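Local coordinates for protein endoglucanase A (Clostridium longisporum, PDB 6Q1I) that hydrolyses internal beta-1,4-glucosidic linkages in beta-glucans such as barley beta-glucan, lichenan and carboxymethylcellulose, and also degrades xylan, at residues Asn41-Pro44 with Ile45-Glu48. Residues are numbered along the deposited sequence; the frame is centred on the assembly and turned at random.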
loop_
_atom_site.group_PDB
_atom_site.type_symbol
_atom_site.label_atom_id
_atom_site.label_comp_id
_atom_site.label_asym_id
_atom_site.label_seq_id
_atom_site.Cartn_x
_atom_site.Cartn_y
_atom_site.Cartn_z
ATOM N N ASN A 41 -2.871 -25.143 3.431
ATOM C CA ASN A 41 -3.517 -25.809 2.308
ATOM C C ASN A 41 -4.999 -25.490 2.206
ATOM O O ASN A 41 -5.676 -26.034 1.332
ATOM C CB ASN A 41 -3.339 -27.329 2.416
ATOM C CG ASN A 41 -2.069 -27.823 1.755
ATOM O OD1 ASN A 41 -1.393 -27.088 1.030
ATOM N ND2 ASN A 41 -1.742 -29.084 1.993
ATOM N N THR A 42 -5.519 -24.642 3.082
ATOM C CA THR A 42 -6.927 -24.283 3.038
ATOM C C THR A 42 -7.190 -23.412 1.811
ATOM O O THR A 42 -6.313 -22.681 1.344
ATOM C CB THR A 42 -7.291 -23.559 4.338
ATOM O OG1 THR A 42 -7.141 -24.460 5.447
ATOM C CG2 THR A 42 -8.706 -23.038 4.325
ATOM N N SER A 43 -8.413 -23.508 1.287
ATOM C CA SER A 43 -8.824 -22.752 0.112
ATOM C C SER A 43 -8.480 -21.272 0.252
ATOM O O SER A 43 -8.706 -20.680 1.316
ATOM C CB SER A 43 -10.344 -22.847 -0.044
ATOM O OG SER A 43 -10.832 -21.849 -0.932
ATOM N N PRO A 44 -8.031 -20.621 -0.827
ATOM C CA PRO A 44 -7.790 -19.171 -0.759
ATOM C C PRO A 44 -9.003 -18.378 -0.324
ATOM O O PRO A 44 -8.854 -17.313 0.289
ATOM C CB PRO A 44 -7.372 -18.823 -2.196
ATOM C CG PRO A 44 -6.763 -20.090 -2.716
ATOM C CD PRO A 44 -7.586 -21.199 -2.107
ATOM N N ILE A 45 -10.206 -18.853 -0.640
ATOM C CA ILE A 45 -11.400 -18.052 -0.400
ATOM C C ILE A 45 -11.668 -17.922 1.092
ATOM O O ILE A 45 -12.252 -16.931 1.542
ATOM C CB ILE A 45 -12.601 -18.640 -1.166
ATOM C CG1 ILE A 45 -12.212 -18.904 -2.624
ATOM C CG2 ILE A 45 -13.787 -17.708 -1.058
ATOM C CD1 ILE A 45 -11.619 -17.688 -3.339
ATOM N N SER A 46 -11.251 -18.916 1.878
ATOM C CA SER A 46 -11.395 -18.833 3.327
ATOM C C SER A 46 -10.609 -17.663 3.899
ATOM O O SER A 46 -11.008 -17.079 4.913
ATOM C CB SER A 46 -10.900 -20.127 3.968
ATOM O OG SER A 46 -11.599 -21.240 3.452
ATOM N N PHE A 47 -9.475 -17.333 3.290
ATOM C CA PHE A 47 -8.685 -16.177 3.710
ATOM C C PHE A 47 -9.276 -14.884 3.153
ATOM O O PHE A 47 -9.500 -13.923 3.895
ATOM C CB PHE A 47 -7.251 -16.348 3.211
ATOM C CG PHE A 47 -6.520 -17.520 3.817
ATOM C CD1 PHE A 47 -5.671 -17.334 4.901
ATOM C CD2 PHE A 47 -6.656 -18.796 3.290
ATOM C CE1 PHE A 47 -4.984 -18.399 5.451
ATOM C CE2 PHE A 47 -5.966 -19.860 3.833
ATOM C CZ PHE A 47 -5.129 -19.658 4.919
ATOM N N GLU A 48 -9.533 -14.860 1.841
ATOM C CA GLU A 48 -10.024 -13.666 1.160
ATOM C C GLU A 48 -11.278 -13.111 1.819
ATOM O O GLU A 48 -11.447 -11.887 1.915
ATOM C CB GLU A 48 -10.298 -14.013 -0.311
ATOM C CG GLU A 48 -10.730 -12.827 -1.157
ATOM C CD GLU A 48 -10.810 -13.149 -2.632
ATOM O OE1 GLU A 48 -10.398 -14.262 -3.025
ATOM O OE2 GLU A 48 -11.291 -12.290 -3.401
#
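Ser43 and Ile45 meet at the N-cap of the short helix 44-48, which follows the loop after the first strand, 23-27, of the (beta/alpha)8 barrel of this family 5 catalytic domain. The cap illustrates how a side chain takes up one of the first amides of a helix: Ser43 OG stands anti to its own backbone N (chi1 164°) and beside the carbonyl carbon, where it accepts a hydrogen bond from Ile45 N at 3.1 Å. Backbone carbonyls serve the following amides. Ser43 O receives Ser46 N from above the carbonyl plane, in a clearly bent bond. Pro44 O takes Glu48 N in its carbonyl plane along a nearly straight bond (173°) of 3.0 Å; Phe47 N also reaches Pro44 O, weakly.

Phe47 shows how an aromatic group can lie along such a start. Phe47 CB rests 3.5 Å from Pro44 O. With CG beside the backbone N (chi1 -65°), the ring reaches back toward the loop, and Ser43 O lies in the ring plane at its edge, 3.4 Å from Phe47 CD2. Farther out, Phe47 CE2 lies 3.8 Å from Thr42 O and also approaches Thr42 CB. The carbonyl oxygens thus face the hydrogen-bearing rim of this buried ring, which also meets His81 with the planes steeply inclined.

Pro44 and Ile45 also pack on helix 90-105, whose Arg95 forms a salt bridge with Glu48 OE1, while Thr56 hydrogen-bonds Glu48 OE2. On the loop side, Thr42 OG1 is bonded to Ser39 OG, and Thr42 CG2 comes to 3.5 Å from Ser46 OG.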